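Local atomic coordinates of ADP-ribosylation factor-binding protein GGA1 (Saccharomyces cerevisiae, PDB entry 5CN2), a protein that may regulate membrane traffic through the trans-Golgi network and binds the small GTPases ARF1 and ARF2, its C-terminal GAE (gamma-adaptin ear) domain being the part present here. Residues A[11-19]-A[23-31]; A[61-70]-A[82-92]. All blocks are in the same frame, centred on the assembly; numbering follows the deposited sequence.

Interaction 1: residues A[11-19]-A[23-31]; sequences QRHILNQSD and IDYELTRES
The carbonyl oxygen I23 O is gripped by two consecutive amides of the facing strand, L15 N at 3.0 Å and N16 N at 3.1 Å. The second bond is nearly straight and lies in the carbonyl plane, whereas L15 N comes in tilted and more bent. I23 N answers to N16 O, and beyond the irregularity H13 and Y25 exchange a regular pair of bonds, Y25 N reaching H13 O at 2.8 Å. L15, the extra residue, turns its side chain inward, where its CD2 meets I23 CG2 at 3.7 Å. With CG set between its backbone N and carbonyl carbon (chi1 64°), Y25 brings its ring against H13, whose CB sits over one ring face, offset toward the rim, 3.9 Å from the centroid. On the sheet face bearing D24, R12 NH1 makes a bent, hydrogen-bonded salt bridge to D24 OD1 at 2.9 Å from above the carboxylate plane, while R12 NE makes a long ion pair with E26 OE2. R12 NH2 is also salt-bridged to D80, and D24 OD2 to R22. Two residues of 11-19 facing one of 23-31 make this a classic beta bulge, set in the antiparallel hairpin that edges one sheet of the adaptin-ear beta sandwich.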
loop_
_atom_site.group_PDB
_atom_site.type_symbol
_atom_site.label_atom_id
_atom_site.label_comp_id
_atom_site.label_asym_id
_atom_site.label_seq_id
_atom_site.Cartn_x
_atom_site.Cartn_y
_atom_site.Cartn_z
ATOM N N GLN A 11 -11.110 2.571 9.786
ATOM C CA GLN A 11 -10.061 3.486 9.245
ATOM C C GLN A 11 -8.936 2.701 8.563
ATOM O O GLN A 11 -8.772 2.815 7.353
ATOM C CB GLN A 11 -9.520 4.453 10.323
ATOM C CG GLN A 11 -10.421 5.667 10.546
ATOM C CD GLN A 11 -9.681 6.911 11.016
ATOM O OE1 GLN A 11 -9.973 7.452 12.085
ATOM N NE2 GLN A 11 -8.739 7.383 10.212
ATOM N N ARG A 12 -8.182 1.907 9.329
ATOM C CA ARG A 12 -7.066 1.124 8.787
ATOM C C ARG A 12 -7.514 -0.207 8.247
ATOM O O ARG A 12 -7.895 -1.081 9.016
ATOM C CB ARG A 12 -6.014 0.852 9.844
ATOM C CG ARG A 12 -5.205 2.061 10.199
ATOM C CD ARG A 12 -4.198 2.410 9.124
ATOM N NE ARG A 12 -3.376 3.460 9.685
ATOM C CZ ARG A 12 -2.134 3.322 10.118
ATOM N NH1 ARG A 12 -1.481 2.172 10.002
ATOM N NH2 ARG A 12 -1.526 4.381 10.638
ATOM N N HIS A 13 -7.450 -0.347 6.922
ATOM C CA HIS A 13 -7.799 -1.551 6.230
ATOM C C HIS A 13 -6.483 -2.271 5.930
ATOM O O HIS A 13 -5.457 -1.635 5.736
ATOM C CB HIS A 13 -8.545 -1.204 4.934
ATOM C CG HIS A 13 -9.686 -0.240 5.126
ATOM N ND1 HIS A 13 -10.986 -0.654 5.349
ATOM C CD2 HIS A 13 -9.724 1.116 5.109
ATOM C CE1 HIS A 13 -11.767 0.404 5.476
ATOM N NE2 HIS A 13 -11.029 1.490 5.327
ATOM N N ILE A 14 -6.513 -3.596 5.908
ATOM C CA ILE A 14 -5.302 -4.382 5.764
ATOM C C ILE A 14 -5.186 -4.793 4.324
ATOM O O ILE A 14 -6.067 -5.455 3.798
ATOM C CB ILE A 14 -5.311 -5.627 6.676
ATOM C CG1 ILE A 14 -5.334 -5.176 8.151
ATOM C CG2 ILE A 14 -4.084 -6.495 6.420
ATOM C CD1 ILE A 14 -5.320 -6.301 9.169
ATOM N N LEU A 15 -4.100 -4.376 3.685
ATOM C CA LEU A 15 -3.793 -4.795 2.327
ATOM C C LEU A 15 -3.125 -6.164 2.378
ATOM O O LEU A 15 -3.436 -7.061 1.602
ATOM C CB LEU A 15 -2.842 -3.789 1.664
ATOM C CG LEU A 15 -2.659 -3.961 0.151
ATOM C CD1 LEU A 15 -3.873 -3.396 -0.554
ATOM C CD2 LEU A 15 -1.406 -3.263 -0.363
ATOM N N ASN A 16 -2.191 -6.317 3.296
ATOM C CA ASN A 16 -1.469 -7.574 3.396
ATOM C C ASN A 16 -0.775 -7.735 4.745
ATOM O O ASN A 16 -0.267 -6.771 5.331
ATOM C CB ASN A 16 -0.434 -7.685 2.280
ATOM C CG ASN A 16 0.053 -9.104 2.093
ATOM O OD1 ASN A 16 1.239 -9.398 2.234
ATOM N ND2 ASN A 16 -0.867 -9.995 1.816
ATOM N N GLN A 17 -0.767 -8.967 5.222
ATOM C CA GLN A 17 -0.056 -9.319 6.424
ATOM C C GLN A 17 0.678 -10.640 6.212
ATOM O O GLN A 17 0.050 -11.660 6.025
ATOM C CB GLN A 17 -1.029 -9.405 7.624
ATOM C CG GLN A 17 -0.298 -9.305 8.963
ATOM C CD GLN A 17 -1.107 -8.642 10.062
ATOM O OE1 GLN A 17 -2.339 -8.547 9.985
ATOM N NE2 GLN A 17 -0.410 -8.165 11.095
ATOM N N SER A 18 2.008 -10.583 6.195
ATOM C CA SER A 18 2.863 -11.765 6.128
ATOM C C SER A 18 3.415 -11.941 7.536
ATOM O O SER A 18 2.864 -11.379 8.488
ATOM C CB SER A 18 3.979 -11.576 5.082
ATOM O OG SER A 18 4.778 -10.416 5.319
ATOM N N ASP A 19 4.486 -12.714 7.697
ATOM C CA ASP A 19 5.083 -12.903 9.028
ATOM C C ASP A 19 6.032 -11.767 9.410
ATOM O O ASP A 19 6.308 -11.562 10.579
ATOM C CB ASP A 19 5.837 -14.228 9.084
ATOM C CG ASP A 19 4.919 -15.420 8.926
ATOM O OD1 ASP A 19 3.745 -15.315 9.344
ATOM O OD2 ASP A 19 5.378 -16.456 8.392
ATOM N N ILE A 23 1.096 -4.324 5.681
ATOM C CA ILE A 23 0.777 -3.164 4.870
ATOM C C ILE A 23 -0.666 -2.920 5.151
ATOM O O ILE A 23 -1.471 -3.784 4.929
ATOM C CB ILE A 23 0.936 -3.435 3.350
ATOM C CG1 ILE A 23 2.335 -3.951 3.026
ATOM C CG2 ILE A 23 0.654 -2.185 2.550
ATOM C CD1 ILE A 23 2.507 -4.435 1.600
ATOM N N ASP A 24 -0.994 -1.739 5.644
ATOM C CA ASP A 24 -2.387 -1.343 5.797
ATOM C C ASP A 24 -2.543 0.101 5.361
ATOM O O ASP A 24 -1.546 0.763 4.965
ATOM C CB ASP A 24 -2.888 -1.575 7.238
ATOM C CG ASP A 24 -2.011 -0.951 8.295
ATOM O OD1 ASP A 24 -1.257 0.001 8.021
ATOM O OD2 ASP A 24 -2.073 -1.440 9.430
ATOM N N TYR A 25 -3.783 0.600 5.396
ATOM C CA TYR A 25 -4.045 1.911 4.782
ATOM C C TYR A 25 -5.341 2.561 5.177
ATOM O O TYR A 25 -6.301 1.882 5.522
ATOM C CB TYR A 25 -4.000 1.791 3.244
ATOM C CG TYR A 25 -5.057 0.904 2.683
ATOM C CD1 TYR A 25 -4.901 -0.461 2.662
ATOM C CD2 TYR A 25 -6.245 1.443 2.172
ATOM C CE1 TYR A 25 -5.889 -1.278 2.144
ATOM C CE2 TYR A 25 -7.223 0.647 1.652
ATOM C CZ TYR A 25 -7.052 -0.709 1.643
ATOM O OH TYR A 25 -8.052 -1.507 1.140
ATOM N N GLU A 26 -5.344 3.892 5.123
ATOM C CA GLU A 26 -6.544 4.694 5.246
ATOM C C GLU A 26 -7.049 5.004 3.847
ATOM O O GLU A 26 -6.267 5.225 2.914
ATOM C CB GLU A 26 -6.242 5.982 6.012
ATOM C CG GLU A 26 -5.879 5.708 7.466
ATOM C CD GLU A 26 -5.325 6.899 8.217
ATOM O OE1 GLU A 26 -4.808 7.854 7.605
ATOM O OE2 GLU A 26 -5.381 6.848 9.458
ATOM N N LEU A 27 -8.360 5.004 3.687
ATOM C CA LEU A 27 -8.960 5.265 2.391
ATOM C C LEU A 27 -10.068 6.278 2.562
ATOM O O LEU A 27 -11.071 5.976 3.195
ATOM C CB LEU A 27 -9.518 3.981 1.800
ATOM C CG LEU A 27 -10.249 4.142 0.469
ATOM C CD1 LEU A 27 -9.289 4.481 -0.644
ATOM C CD2 LEU A 27 -10.988 2.856 0.148
ATOM N N THR A 28 -9.874 7.471 2.006
ATOM C CA THR A 28 -10.851 8.540 2.116
ATOM C C THR A 28 -11.308 9.016 0.747
ATOM O O THR A 28 -10.589 8.921 -0.244
ATOM C CB THR A 28 -10.257 9.742 2.840
ATOM O OG1 THR A 28 -8.940 9.968 2.343
ATOM C CG2 THR A 28 -10.189 9.479 4.312
ATOM N N ARG A 29 -12.513 9.549 0.705
ATOM C CA ARG A 29 -13.033 10.130 -0.510
ATOM C C ARG A 29 -12.845 11.626 -0.404
ATOM O O ARG A 29 -13.372 12.239 0.503
ATOM C CB ARG A 29 -14.505 9.773 -0.665
ATOM C CG ARG A 29 -15.209 10.569 -1.744
ATOM C CD ARG A 29 -16.532 9.938 -2.103
ATOM N NE ARG A 29 -16.578 9.665 -3.530
ATOM C CZ ARG A 29 -16.192 8.533 -4.098
ATOM N NH1 ARG A 29 -15.742 7.539 -3.371
ATOM N NH2 ARG A 29 -16.258 8.394 -5.405
ATOM N N GLU A 30 -12.058 12.216 -1.297
ATOM C CA GLU A 30 -11.835 13.655 -1.246
ATOM C C GLU A 30 -12.873 14.430 -2.050
ATOM O O GLU A 30 -13.191 15.565 -1.733
ATOM C CB GLU A 30 -10.451 14.008 -1.769
ATOM C CG GLU A 30 -9.324 13.756 -0.781
ATOM C CD GLU A 30 -8.034 14.405 -1.235
ATOM O OE1 GLU A 30 -7.837 14.576 -2.464
ATOM O OE2 GLU A 30 -7.225 14.766 -0.364
ATOM N N SER A 31 -13.376 13.833 -3.113
ATOM C CA SER A 31 -14.316 14.506 -3.977
ATOM C C SER A 31 -15.121 13.440 -4.631
ATOM O O SER A 31 -14.965 12.258 -4.341
ATOM C CB SER A 31 -13.578 15.321 -5.047
ATOM O OG SER A 31 -13.187 14.474 -6.117
#

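Interaction 2: residues A[61-70]-A[82-92]; sequences GTTLSLQPQS and IKQIASVEGIS
T63 N donates to E89 O at 2.7 Å, and E89 N returns the bond to T63 O; S65 and S87 repeat the exchange as the next hydrogen-bonded pair. Q67 N then reaches I85 O at 3.0 Å, and beyond P68 a further backbone bond joins S70 N to K83 O. There a side chain replaces a carbonyl: S70 OG, folded back over its own main chain (chi1 61°), accepts K83 N at 3.1 Å in an almost straight bond. At the other end G61 O takes the amide of S92, in the first turn of the helix, over a longer 3.3 Å. A water on the face carrying S65, S87 and E89 hydrogen-bonds to T63 O at 2.8 Å, to E89 OE1 and to both serine hydroxyls, so T63 O serves strand and water alike. On the other face the contacts are largely between carbons: L66 CD1 rests on A86 CB at 3.8 Å, and T62 CG2 presses tightly against V88 CG1. Strand 63-66 forms an edge of the five-stranded sheet, while 82-89 is bonded on its far side to strand 34-43, Q69 and Q84 touch strand 52-56 of the second sheet, and G90 occupies the N-cap position of helix 91-94.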
loop_
_atom_site.group_PDB
_atom_site.type_symbol
_atom_site.label_atom_id
_atom_site.label_comp_id
_atom_site.label_asym_id
_atom_site.label_seq_id
_atom_site.Cartn_x
_atom_site.Cartn_y
_atom_site.Cartn_z
ATOM N N GLY A 61 -10.344 1.584 -14.510
ATOM C CA GLY A 61 -10.997 2.847 -14.911
ATOM C C GLY A 61 -10.489 4.066 -14.164
ATOM O O GLY A 61 -11.270 4.962 -13.803
ATOM N N THR A 62 -9.173 4.114 -13.986
ATOM C CA THR A 62 -8.565 4.859 -12.895
ATOM C C THR A 62 -7.202 5.388 -13.268
ATOM O O THR A 62 -6.409 4.661 -13.852
ATOM C CB THR A 62 -8.368 3.914 -11.668
ATOM O OG1 THR A 62 -9.554 3.890 -10.863
ATOM C CG2 THR A 62 -7.224 4.325 -10.794
ATOM N N THR A 63 -6.916 6.622 -12.854
ATOM C CA THR A 63 -5.566 7.121 -12.805
ATOM C C THR A 63 -5.060 6.996 -11.361
ATOM O O THR A 63 -5.720 7.428 -10.406
ATOM C CB THR A 63 -5.480 8.587 -13.321
ATOM O OG1 THR A 63 -5.868 8.616 -14.700
ATOM C CG2 THR A 63 -4.074 9.132 -13.212
ATOM N N LEU A 64 -3.873 6.422 -11.217
ATOM C CA LEU A 64 -3.252 6.227 -9.924
ATOM C C LEU A 64 -2.055 7.173 -9.805
ATOM O O LEU A 64 -1.101 7.049 -10.568
ATOM C CB LEU A 64 -2.816 4.777 -9.825
ATOM C CG LEU A 64 -2.332 4.145 -8.524
ATOM C CD1 LEU A 64 -1.069 4.823 -8.021
ATOM C CD2 LEU A 64 -3.395 4.163 -7.450
ATOM N N SER A 65 -2.104 8.121 -8.880
ATOM C CA SER A 65 -0.966 9.012 -8.661
ATOM C C SER A 65 -0.230 8.578 -7.417
ATOM O O SER A 65 -0.785 8.654 -6.309
ATOM C CB SER A 65 -1.401 10.479 -8.517
ATOM O OG SER A 65 -2.071 10.915 -9.694
ATOM N N LEU A 66 1.014 8.148 -7.598
ATOM C CA LEU A 66 1.787 7.557 -6.522
ATOM C C LEU A 66 2.925 8.507 -6.157
ATOM O O LEU A 66 3.827 8.782 -6.983
ATOM C CB LEU A 66 2.308 6.168 -6.925
ATOM C CG LEU A 66 2.902 5.302 -5.804
ATOM C CD1 LEU A 66 1.976 5.170 -4.594
ATOM C CD2 LEU A 66 3.248 3.914 -6.317
ATOM N N GLN A 67 2.857 9.026 -4.936
ATOM C CA GLN A 67 3.905 9.850 -4.372
ATOM C C GLN A 67 4.975 8.995 -3.753
ATOM O O GLN A 67 4.729 7.870 -3.375
ATOM C CB GLN A 67 3.342 10.789 -3.317
ATOM C CG GLN A 67 2.583 11.958 -3.915
ATOM C CD GLN A 67 1.991 12.828 -2.837
ATOM O OE1 GLN A 67 2.712 13.275 -1.949
ATOM N NE2 GLN A 67 0.680 13.055 -2.889
ATOM N N PRO A 68 6.178 9.532 -3.648
ATOM C CA PRO A 68 7.244 8.695 -3.134
ATOM C C PRO A 68 7.074 8.320 -1.650
ATOM O O PRO A 68 6.480 9.064 -0.854
ATOM C CB PRO A 68 8.494 9.553 -3.334
ATOM C CG PRO A 68 8.003 10.960 -3.345
ATOM C CD PRO A 68 6.593 10.935 -3.844
ATOM N N GLN A 69 7.609 7.168 -1.301
ATOM C CA GLN A 69 7.586 6.724 0.066
ATOM C C GLN A 69 8.550 7.528 0.921
ATOM O O GLN A 69 9.536 8.069 0.423
ATOM C CB GLN A 69 7.879 5.242 0.151
ATOM C CG GLN A 69 9.221 4.811 -0.379
ATOM C CD GLN A 69 9.420 3.301 -0.304
ATOM O OE1 GLN A 69 10.529 2.806 -0.481
ATOM N NE2 GLN A 69 8.354 2.567 -0.052
ATOM N N SER A 70 8.229 7.612 2.208
ATOM C CA SER A 70 8.934 8.498 3.141
ATOM C C SER A 70 10.333 7.965 3.393
ATOM O O SER A 70 11.222 8.724 3.712
ATOM C CB SER A 70 8.171 8.620 4.459
ATOM O OG SER A 70 8.043 7.362 5.108
ATOM N N ILE A 82 7.173 3.507 7.560
ATOM C CA ILE A 82 7.136 4.088 6.219
ATOM C C ILE A 82 5.679 4.422 5.890
ATOM O O ILE A 82 4.772 3.628 6.140
ATOM C CB ILE A 82 7.710 3.126 5.165
ATOM C CG1 ILE A 82 9.186 2.810 5.452
ATOM C CG2 ILE A 82 7.634 3.745 3.773
ATOM C CD1 ILE A 82 9.731 1.695 4.585
ATOM N N LYS A 83 5.477 5.625 5.379
ATOM C CA LYS A 83 4.188 6.099 4.902
ATOM C C LYS A 83 4.327 6.412 3.397
ATOM O O LYS A 83 5.389 6.867 2.931
ATOM C CB LYS A 83 3.810 7.370 5.668
ATOM C CG LYS A 83 2.460 7.978 5.300
ATOM C CD LYS A 83 2.422 9.501 5.473
ATOM C CE LYS A 83 1.806 9.901 6.798
ATOM N NZ LYS A 83 2.037 11.336 7.126
ATOM N N GLN A 84 3.255 6.191 2.645
ATOM C CA GLN A 84 3.242 6.512 1.217
ATOM C C GLN A 84 1.866 6.887 0.719
ATOM O O GLN A 84 0.943 6.064 0.779
ATOM C CB GLN A 84 3.745 5.328 0.397
ATOM C CG GLN A 84 3.774 5.644 -1.097
ATOM C CD GLN A 84 4.537 4.643 -1.934
ATOM O OE1 GLN A 84 5.147 5.027 -2.936
ATOM N NE2 GLN A 84 4.517 3.370 -1.543
ATOM N N ILE A 85 1.757 8.101 0.186
ATOM C CA ILE A 85 0.495 8.664 -0.294
ATOM C C ILE A 85 0.216 8.318 -1.756
ATOM O O ILE A 85 1.100 8.387 -2.611
ATOM C CB ILE A 85 0.470 10.198 -0.213
ATOM C CG1 ILE A 85 0.915 10.696 1.160
ATOM C CG2 ILE A 85 -0.929 10.724 -0.534
ATOM C CD1 ILE A 85 0.046 10.191 2.284
ATOM N N ALA A 86 -1.029 7.943 -2.026
ATOM C CA ALA A 86 -1.495 7.747 -3.387
ATOM C C ALA A 86 -2.879 8.356 -3.560
ATOM O O ALA A 86 -3.591 8.620 -2.584
ATOM C CB ALA A 86 -1.533 6.266 -3.729
ATOM N N SER A 87 -3.261 8.564 -4.806
ATOM C CA SER A 87 -4.648 8.883 -5.089
ATOM C C SER A 87 -5.165 8.103 -6.279
ATOM O O SER A 87 -4.409 7.567 -7.090
ATOM C CB SER A 87 -4.837 10.380 -5.259
ATOM O OG SER A 87 -4.147 10.828 -6.385
ATOM N N VAL A 88 -6.477 7.970 -6.311
ATOM C CA VAL A 88 -7.174 7.169 -7.293
ATOM C C VAL A 88 -8.240 8.069 -7.850
ATOM O O VAL A 88 -8.999 8.664 -7.086
ATOM C CB VAL A 88 -7.854 5.949 -6.646
ATOM C CG1 VAL A 88 -8.189 4.914 -7.703
ATOM C CG2 VAL A 88 -6.954 5.335 -5.594
ATOM N N GLU A 89 -8.298 8.161 -9.173
ATOM C CA GLU A 89 -9.168 9.110 -9.841
ATOM C C GLU A 89 -9.762 8.492 -11.094
ATOM O O GLU A 89 -9.132 7.656 -11.727
ATOM C CB GLU A 89 -8.377 10.341 -10.261
ATOM C CG GLU A 89 -8.432 11.504 -9.314
ATOM C CD GLU A 89 -7.566 12.667 -9.801
ATOM O OE1 GLU A 89 -6.378 12.423 -10.152
ATOM O OE2 GLU A 89 -8.076 13.817 -9.842
ATOM N N GLY A 90 -10.956 8.934 -11.468
ATOM C CA GLY A 90 -11.541 8.519 -12.734
ATOM C C GLY A 90 -12.916 7.910 -12.601
ATOM O O GLY A 90 -13.520 7.902 -11.526
ATOM N N ILE A 91 -13.399 7.378 -13.710
ATOM C CA ILE A 91 -14.787 7.009 -13.809
ATOM C C ILE A 91 -15.139 5.939 -12.755
ATOM O O ILE A 91 -16.165 6.029 -12.083
ATOM C CB ILE A 91 -15.160 6.642 -15.281
ATOM C CG1 ILE A 91 -16.686 6.523 -15.470
ATOM C CG2 ILE A 91 -14.475 5.362 -15.736
ATOM C CD1 ILE A 91 -17.497 7.757 -15.086
ATOM N N SER A 92 -14.268 4.973 -12.548
ATOM C CA SER A 92 -14.559 3.928 -11.560
ATOM C C SER A 92 -14.735 4.433 -10.123
ATOM O O SER A 92 -15.509 3.857 -9.370
ATOM C CB SER A 92 -13.501 2.843 -11.604
ATOM O OG SER A 92 -13.755 2.026 -12.725
HETATM O O HOH W 1 -4.925 9.932 -9.362
#

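From the N terminus, interaction 1 comes first: 11-19 folds back on 23-31 through a short turn, closing a local hairpin. The chain then runs through strand 34-43, which pairs with 21-29, and crosses to the second sheet as strand 52-56. Interaction 2 follows, where 61-70 and 82-92 close a longer loop. The two contacts are thus in series, neither nested nor crossed, with centres about 13 Å apart and nearest atoms about 6 Å apart. They form the two margins of one five-stranded antiparallel sheet, joined through strand 34-43 between 21-29 and 78-89. A side-chain link from 11-19 to strand 78-89 reaches across both 21-29 and 34-43.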